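Local coordinates for protein mucin-like protocadherin (Homo sapiens, PDB 6OAE) that probably links adjacent epithelial microvilli through calcium-dependent heterophilic binding to CDHR2, using an extracellular region whose first two cadherin repeats form this fragment, at residues F13-N18 and L54-T59; L41-A46 and E63-L68; F47-N52 and A70-Q75. All blocks are in the same frame, centred on the assembly; numbering follows the deposited sequence.

Contact 1 of 3, residues F13-N18 and L54-T59; sequences FEVEEN and LFLNVT. With CA (calcium ion), chain D; CA (calcium ion), chain C.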
# COMPACT_ATOMS: atom_id res chain seq x y z
N PHE A 13 15.02 -9.81 -12.75
CA PHE A 13 15.06 -8.33 -12.79
C PHE A 13 14.21 -7.80 -11.66
O PHE A 13 13.14 -8.40 -11.37
CB PHE A 13 14.58 -7.82 -14.16
CG PHE A 13 15.43 -8.35 -15.28
CD1 PHE A 13 15.18 -9.61 -15.82
CD2 PHE A 13 16.52 -7.62 -15.75
CE1 PHE A 13 15.99 -10.10 -16.83
CE2 PHE A 13 17.33 -8.12 -16.75
CZ PHE A 13 17.07 -9.36 -17.29
N GLU A 14 14.65 -6.71 -11.05
CA GLU A 14 13.87 -5.99 -10.04
C GLU A 14 13.50 -4.66 -10.67
O GLU A 14 14.41 -4.01 -11.17
CB GLU A 14 14.66 -5.82 -8.75
CG GLU A 14 14.61 -7.05 -7.89
CD GLU A 14 15.13 -6.82 -6.49
OE1 GLU A 14 15.73 -5.74 -6.26
OE2 GLU A 14 14.92 -7.70 -5.65
N VAL A 15 12.21 -4.33 -10.69
CA VAL A 15 11.69 -3.07 -11.29
C VAL A 15 10.76 -2.43 -10.26
O VAL A 15 9.83 -3.09 -9.84
CB VAL A 15 10.98 -3.32 -12.64
CG1 VAL A 15 10.45 -2.02 -13.24
CG2 VAL A 15 11.90 -4.03 -13.64
N GLU A 16 11.02 -1.19 -9.87
CA GLU A 16 10.11 -0.44 -8.97
C GLU A 16 8.81 -0.20 -9.72
O GLU A 16 8.86 0.17 -10.91
CB GLU A 16 10.68 0.90 -8.55
CG GLU A 16 11.97 0.77 -7.77
CD GLU A 16 12.25 1.91 -6.81
OE1 GLU A 16 11.69 3.03 -7.00
OE2 GLU A 16 13.01 1.67 -5.89
N GLU A 17 7.68 -0.41 -9.06
CA GLU A 17 6.37 -0.15 -9.69
C GLU A 17 6.34 1.31 -10.14
O GLU A 17 7.07 2.13 -9.55
CB GLU A 17 5.21 -0.49 -8.77
CG GLU A 17 5.21 0.29 -7.47
CD GLU A 17 3.88 0.20 -6.75
OE1 GLU A 17 3.88 0.37 -5.52
OE2 GLU A 17 2.87 -0.02 -7.42
N ASN A 18 5.55 1.59 -11.18
CA ASN A 18 5.37 2.94 -11.78
C ASN A 18 6.62 3.36 -12.57
O ASN A 18 6.64 4.49 -13.01
CB ASN A 18 4.95 3.98 -10.73
CG ASN A 18 3.75 3.50 -9.95
OD1 ASN A 18 2.88 2.83 -10.51
ND2 ASN A 18 3.68 3.83 -8.67
N LEU A 54 14.28 -8.90 -25.03
CA LEU A 54 13.05 -8.95 -24.22
C LEU A 54 12.79 -7.55 -23.68
O LEU A 54 13.71 -6.94 -23.09
CB LEU A 54 13.19 -9.94 -23.08
CG LEU A 54 11.96 -10.08 -22.18
CD1 LEU A 54 10.79 -10.64 -22.95
CD2 LEU A 54 12.29 -10.94 -20.97
N PHE A 55 11.59 -7.07 -23.89
CA PHE A 55 11.11 -5.76 -23.42
C PHE A 55 9.90 -5.94 -22.52
O PHE A 55 9.15 -6.92 -22.71
CB PHE A 55 10.71 -4.89 -24.61
CG PHE A 55 11.80 -4.48 -25.54
CD1 PHE A 55 12.13 -5.26 -26.65
CD2 PHE A 55 12.47 -3.28 -25.36
CE1 PHE A 55 13.13 -4.86 -27.52
CE2 PHE A 55 13.48 -2.88 -26.23
CZ PHE A 55 13.80 -3.67 -27.31
N LEU A 56 9.73 -5.00 -21.58
CA LEU A 56 8.48 -4.72 -20.84
C LEU A 56 7.68 -3.73 -21.67
O LEU A 56 8.28 -2.71 -22.02
CB LEU A 56 8.80 -4.07 -19.48
CG LEU A 56 8.84 -4.95 -18.25
CD1 LEU A 56 9.19 -4.12 -17.04
CD2 LEU A 56 7.51 -5.66 -18.04
N ASN A 57 6.39 -3.97 -21.96
CA ASN A 57 5.54 -3.02 -22.74
C ASN A 57 4.75 -2.12 -21.80
O ASN A 57 4.15 -1.14 -22.30
CB ASN A 57 4.54 -3.72 -23.66
CG ASN A 57 5.20 -4.33 -24.86
OD1 ASN A 57 6.30 -3.94 -25.25
ND2 ASN A 57 4.53 -5.30 -25.46
N VAL A 58 4.75 -2.44 -20.51
CA VAL A 58 3.82 -1.83 -19.51
C VAL A 58 4.57 -1.35 -18.26
O VAL A 58 5.71 -1.81 -17.98
CB VAL A 58 2.71 -2.84 -19.16
CG1 VAL A 58 1.89 -3.19 -20.38
CG2 VAL A 58 3.27 -4.09 -18.52
N THR A 59 3.94 -0.44 -17.55
CA THR A 59 4.45 0.14 -16.30
C THR A 59 3.83 -0.70 -15.17
O THR A 59 2.62 -0.68 -14.97
CB THR A 59 4.20 1.65 -16.27
OG1 THR A 59 5.12 2.27 -17.18
CG2 THR A 59 4.41 2.23 -14.89
CA CA D . 0.70 0.90 -7.29
CA CA C . 2.43 0.54 -3.68
O HOH W 1 0.61 1.80 -9.52
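T59 meets N18 methyl against main chain: CG2 of T59 stands 3.3 Å from CA of N18, close for two carbon centres, and 3.4 Å from the carbonyl C of N18. The methyl reaches this place because it lies anti to the backbone N of T59. N18 itself has a positive phi (73°), which makes a left-handed kink just after strand 12-16, and its CB points away from T59. The amide bonds to water 1 and to D95. OD1 of N18 accepts a hydrogen bond from water 1 at 2.7 Å, and that water is also a ligand of the calcium ion of chain D, at 2.4 Å. The amide nitrogen ND2 bonds to D95, itself a calcium ligand, so N18 acts in the second shell through both ends of its amide. E17, one residue earlier, is in the first shell. Its chain runs extended beyond CG, and the carboxylate divides its oxygens: OE2 of E17 binds the calcium of chain D at 2.4 Å, while OE1 of E17 binds that of chain C at 2.4 Å. Away from the metals the contact is thin and apolar, with CG2 of V15 4.3 Å from CD1 of L56. Both residues are buried, and they face each other across the first cadherin repeat, a beta sandwich in which 12-16 and 53-56 belong to different sheets; V88 adds to V15 from the neighbouring strand. No hydrogen bond joins the two segments directly. The packing across them is thus purely van der Waals, T59 on N18 and L56 on V15, while the polar groups of E17 and N18 are directed to the ions, whose positive charge would probably hold the bridging carboxylate ionised.

Contact 2 of 3, residues L41-A46 and E63-L68; sequences LSTPFA and EEKSLL. With CA (calcium ion), chain C; CA (calcium ion), chain D.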
# COMPACT_ATOMS: atom_id res chain seq x y z
N LEU A 41 2.76 -19.43 -21.11
CA LEU A 41 2.92 -19.29 -19.63
C LEU A 41 3.41 -17.87 -19.28
O LEU A 41 3.42 -17.56 -18.09
CB LEU A 41 3.85 -20.37 -19.06
CG LEU A 41 3.21 -21.75 -18.84
CD1 LEU A 41 4.17 -22.67 -18.09
CD2 LEU A 41 1.88 -21.65 -18.08
N SER A 42 3.79 -17.05 -20.27
CA SER A 42 4.14 -15.62 -20.07
C SER A 42 2.94 -14.88 -19.47
O SER A 42 1.81 -15.09 -19.94
CB SER A 42 4.56 -14.94 -21.34
OG SER A 42 5.64 -15.61 -21.96
N THR A 43 3.18 -14.03 -18.48
CA THR A 43 2.19 -13.06 -17.97
C THR A 43 1.58 -12.34 -19.17
O THR A 43 2.32 -11.78 -19.99
CB THR A 43 2.80 -12.04 -17.00
OG1 THR A 43 3.46 -12.74 -15.95
CG2 THR A 43 1.75 -11.10 -16.46
N PRO A 44 0.25 -12.35 -19.33
CA PRO A 44 -0.39 -11.67 -20.46
C PRO A 44 -0.12 -10.15 -20.46
O PRO A 44 -0.09 -9.59 -19.40
CB PRO A 44 -1.89 -11.93 -20.25
CG PRO A 44 -1.97 -13.12 -19.32
CD PRO A 44 -0.72 -13.04 -18.47
N PHE A 45 0.09 -9.56 -21.64
CA PHE A 45 0.12 -8.09 -21.85
C PHE A 45 1.19 -7.43 -20.99
O PHE A 45 0.89 -6.39 -20.28
CB PHE A 45 -1.21 -7.47 -21.47
CG PHE A 45 -2.37 -7.96 -22.29
CD1 PHE A 45 -2.59 -7.45 -23.55
CD2 PHE A 45 -3.26 -8.89 -21.78
CE1 PHE A 45 -3.67 -7.89 -24.30
CE2 PHE A 45 -4.33 -9.32 -22.53
CZ PHE A 45 -4.54 -8.83 -23.79
N ALA A 46 2.38 -8.01 -20.99
CA ALA A 46 3.51 -7.54 -20.16
C ALA A 46 4.77 -7.41 -21.01
O ALA A 46 5.44 -6.36 -20.91
CB ALA A 46 3.70 -8.46 -18.98
N GLU A 63 0.35 -3.37 -6.61
CA GLU A 63 -1.01 -3.66 -6.06
C GLU A 63 -1.83 -4.53 -7.04
O GLU A 63 -2.78 -5.17 -6.60
CB GLU A 63 -1.73 -2.36 -5.71
CG GLU A 63 -1.25 -1.72 -4.41
CD GLU A 63 0.14 -1.09 -4.41
OE1 GLU A 63 0.41 -0.23 -5.27
OE2 GLU A 63 0.96 -1.43 -3.54
N GLU A 64 -1.49 -4.56 -8.33
CA GLU A 64 -2.18 -5.38 -9.36
C GLU A 64 -1.45 -6.73 -9.50
O GLU A 64 -2.13 -7.77 -9.45
CB GLU A 64 -2.29 -4.57 -10.65
CG GLU A 64 -2.96 -5.29 -11.81
CD GLU A 64 -2.03 -5.92 -12.83
OE1 GLU A 64 -0.92 -5.37 -13.07
OE2 GLU A 64 -2.42 -6.97 -13.40
N LYS A 65 -0.12 -6.72 -9.65
CA LYS A 65 0.67 -7.97 -9.84
C LYS A 65 2.13 -7.69 -9.53
O LYS A 65 2.68 -6.75 -10.14
CB LYS A 65 0.46 -8.46 -11.28
CG LYS A 65 0.84 -9.91 -11.55
CD LYS A 65 0.71 -10.29 -13.01
CE LYS A 65 -0.71 -10.28 -13.53
NZ LYS A 65 -1.50 -11.41 -12.98
N SER A 66 2.74 -8.46 -8.62
CA SER A 66 4.10 -8.22 -8.06
C SER A 66 5.16 -9.06 -8.79
O SER A 66 6.36 -8.84 -8.54
CB SER A 66 4.11 -8.50 -6.59
OG SER A 66 3.92 -9.88 -6.34
N LEU A 67 4.76 -10.02 -9.62
CA LEU A 67 5.70 -10.92 -10.33
C LEU A 67 5.22 -11.10 -11.76
O LEU A 67 4.06 -11.50 -11.96
CB LEU A 67 5.78 -12.24 -9.58
CG LEU A 67 6.80 -13.24 -10.11
CD1 LEU A 67 8.22 -12.86 -9.68
CD2 LEU A 67 6.43 -14.65 -9.66
N LEU A 68 6.09 -10.79 -12.72
CA LEU A 68 5.80 -10.92 -14.17
C LEU A 68 6.76 -11.98 -14.68
O LEU A 68 7.94 -11.92 -14.32
CB LEU A 68 5.99 -9.57 -14.86
CG LEU A 68 5.36 -8.36 -14.15
CD1 LEU A 68 5.68 -7.07 -14.90
CD2 LEU A 68 3.87 -8.53 -14.02
CA CA C . 2.43 0.54 -3.68
CA CA D . 0.70 0.90 -7.29
O HOH W 1 0.61 1.80 -9.52
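T43 and K65 lie alongside one another with their side chains running in opposite directions, so that the methyl of one passes the aliphatic middle of the other. CG2 of T43 is 3.7 Å from CD of K65 and 3.9 Å from CE of K65. The extended first part of the lysine chain (chi1 -163°) carries CD to the methyl, and the later bends at chi3 and chi4 turn NZ aside, so that the methylenes CD and CE make the contact. The same methyl, CG2 of T43, has CD2 of L68 at 4.1 Å. CG2, anti to the backbone N, takes the apolar neighbours; OG1, beside that N, sits over the main chain of L68, 3.5 Å from its CA, and makes its hydrogen bond to the backbone N of E69. Backbone bonding between T43 and E69 adds to this grip, holding the loop after strand 35-38 against the start of strand 67-76, in the four-stranded sheet of the first cadherin repeat. At the other end of 63-68, OE1 of E63 is shared by both ions, 2.3 Å from the calcium of chain D, and OE2 of E63 binds that of chain C at 2.5 Å. T43 is thus held by polar bonds to E69, from its hydroxyl and its backbone, with only apolar contact to K65, while E63 carries its charge to the metals.

Contact 3 of 3, residues F47-N52 and A70-Q75; sequences FRIQGN and AQLLCQ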
# COMPACT_ATOMS: atom_id res chain seq x y z
N PHE A 47 5.08 -8.40 -21.85
CA PHE A 47 6.39 -8.48 -22.53
C PHE A 47 6.22 -8.46 -24.04
O PHE A 47 5.15 -8.81 -24.55
CB PHE A 47 7.10 -9.78 -22.13
CG PHE A 47 7.47 -9.87 -20.67
CD1 PHE A 47 8.62 -9.25 -20.19
CD2 PHE A 47 6.67 -10.57 -19.78
CE1 PHE A 47 8.96 -9.34 -18.85
CE2 PHE A 47 7.01 -10.66 -18.44
CZ PHE A 47 8.16 -10.04 -17.97
N ARG A 48 7.30 -8.10 -24.73
CA ARG A 48 7.45 -8.41 -26.16
C ARG A 48 8.90 -8.77 -26.41
O ARG A 48 9.78 -8.40 -25.61
CB ARG A 48 7.02 -7.26 -27.08
CG ARG A 48 7.98 -6.08 -27.15
CD ARG A 48 7.51 -5.00 -28.12
NE ARG A 48 8.63 -4.12 -28.39
CZ ARG A 48 9.04 -3.14 -27.59
NH1 ARG A 48 8.41 -2.88 -26.45
NH2 ARG A 48 10.08 -2.42 -27.93
N ILE A 49 9.11 -9.45 -27.52
CA ILE A 49 10.44 -9.78 -28.06
C ILE A 49 10.51 -9.15 -29.44
O ILE A 49 9.60 -9.42 -30.25
CB ILE A 49 10.66 -11.29 -28.08
CG1 ILE A 49 10.56 -11.87 -26.67
CG2 ILE A 49 11.98 -11.61 -28.76
CD1 ILE A 49 10.57 -13.40 -26.64
N GLN A 50 11.53 -8.35 -29.66
CA GLN A 50 11.89 -7.73 -30.96
C GLN A 50 13.40 -7.69 -31.07
O GLN A 50 14.07 -7.29 -30.08
CB GLN A 50 11.32 -6.31 -31.06
CG GLN A 50 9.96 -6.26 -31.73
CD GLN A 50 9.57 -4.82 -32.00
OE1 GLN A 50 9.47 -4.01 -31.09
NE2 GLN A 50 9.37 -4.49 -33.27
N GLY A 51 13.93 -8.09 -32.23
CA GLY A 51 15.36 -8.16 -32.51
C GLY A 51 16.09 -8.99 -31.46
O GLY A 51 17.19 -8.60 -31.09
N ASN A 52 15.48 -10.08 -31.00
CA ASN A 52 16.10 -11.02 -30.02
C ASN A 52 16.41 -10.29 -28.71
O ASN A 52 17.43 -10.62 -28.05
CB ASN A 52 17.32 -11.73 -30.65
CG ASN A 52 16.90 -12.70 -31.73
OD1 ASN A 52 15.73 -13.06 -31.84
ND2 ASN A 52 17.86 -13.14 -32.53
N ALA A 70 8.11 -14.22 -18.18
CA ALA A 70 8.24 -14.38 -19.63
C ALA A 70 8.73 -15.79 -19.88
O ALA A 70 9.75 -16.17 -19.26
CB ALA A 70 9.19 -13.37 -20.21
N GLN A 71 8.01 -16.54 -20.72
CA GLN A 71 8.43 -17.88 -21.19
C GLN A 71 9.03 -17.67 -22.57
O GLN A 71 8.28 -17.26 -23.46
CB GLN A 71 7.24 -18.84 -21.19
CG GLN A 71 7.59 -20.23 -21.72
CD GLN A 71 6.38 -21.12 -21.85
OE1 GLN A 71 5.29 -20.67 -22.21
NE2 GLN A 71 6.56 -22.39 -21.54
N LEU A 72 10.32 -17.90 -22.72
CA LEU A 72 11.03 -17.75 -24.01
C LEU A 72 11.09 -19.14 -24.63
O LEU A 72 11.71 -20.01 -24.00
CB LEU A 72 12.44 -17.19 -23.81
CG LEU A 72 12.57 -15.97 -22.90
CD1 LEU A 72 13.91 -15.30 -23.12
CD2 LEU A 72 11.44 -15.00 -23.09
N LEU A 73 10.45 -19.30 -25.78
CA LEU A 73 10.39 -20.57 -26.54
C LEU A 73 11.40 -20.45 -27.67
O LEU A 73 11.23 -19.56 -28.51
CB LEU A 73 8.98 -20.79 -27.10
CG LEU A 73 7.85 -20.95 -26.09
CD1 LEU A 73 6.54 -21.24 -26.80
CD2 LEU A 73 8.14 -22.04 -25.07
N CYS A 74 12.42 -21.32 -27.67
CA CYS A 74 13.49 -21.31 -28.71
C CYS A 74 13.24 -22.46 -29.68
O CYS A 74 13.58 -23.60 -29.35
CB CYS A 74 14.85 -21.37 -28.05
SG CYS A 74 15.28 -19.76 -27.35
N GLN A 75 12.68 -22.13 -30.84
CA GLN A 75 12.18 -23.10 -31.85
C GLN A 75 13.09 -23.10 -33.08
O GLN A 75 13.74 -22.07 -33.33
CB GLN A 75 10.74 -22.74 -32.23
CG GLN A 75 9.80 -22.64 -31.03
CD GLN A 75 8.36 -22.39 -31.43
OE1 GLN A 75 8.03 -22.30 -32.61
NE2 GLN A 75 7.49 -22.27 -30.44
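On the strand whose F47 and I49 touch A70 and L72, NE of R48 donates a hydrogen bond to OE1 of Q50 at 2.8 Å, with an angle of 155° at the hydrogen. The bond is fairly straight, but the donor lies out of the carbonyl plane of Q50. A second guanidinium nitrogen, NH1 of R48, bonds to OD1 of N57, and the group also makes a cation-pi contact with F55, so three partners limit its rotation. R48 and Q50 alternate along the strand with F47 and I49, which turn their side chains to the other segment. CB of A70 sits over one face of the F47 ring, 3.8 Å from its centroid and 11° off the normal, a well-centred CH-pi contact. The backbone of A70 follows under the ring's margin, its N lying 3.7 Å from CE2 of F47. The ring reaches the alanine with CG beside the backbone N of F47 (chi1 -65°). This is the interior of the beta sandwich of the first cadherin repeat: strand 47-50 belongs to the three-stranded sheet and 67-76 to the four-stranded one, so the segments meet face to face across the core rather than by backbone pairing, with no hydrogen bond between them. L54, L56 and V88 also pack on F47. Further along, the ends of I49 and L72 cross obliquely, and CD1 of I49 comes within 4.0 Å of CD2 of L72. L38 meets I49 and L84 meets L72. Beyond L72, C74 forms a disulfide with C6, tying strand 67-76 to the N-terminal part of the chain. Q71 points its CB away from F47 and I49; of its buried amide, NE2 bonds to OE1 of Q83 and OE1 to the backbone N of L41.

Contacts 1 and 2 have centres about 10 Å apart and meet at the calcium site, where OE2 of E17 and OE1 of E63 approach to 3.3 Å, like charges brought together by shared ions. The two calcium ions stand 4.0 Å from each other, and D61, D92, V93, D95 and D131 add their other protein ligands, between the two repeats. Farther back, N of N57 and O of A46 are 2.8 Å apart, a probable hydrogen bond. Contact 3, its centre about 15 Å from either, joins contact 1 through N of F55 and O of R48 (2.8 Å), and contact 2 through OG of S42 and N of Q71 (2.8 Å).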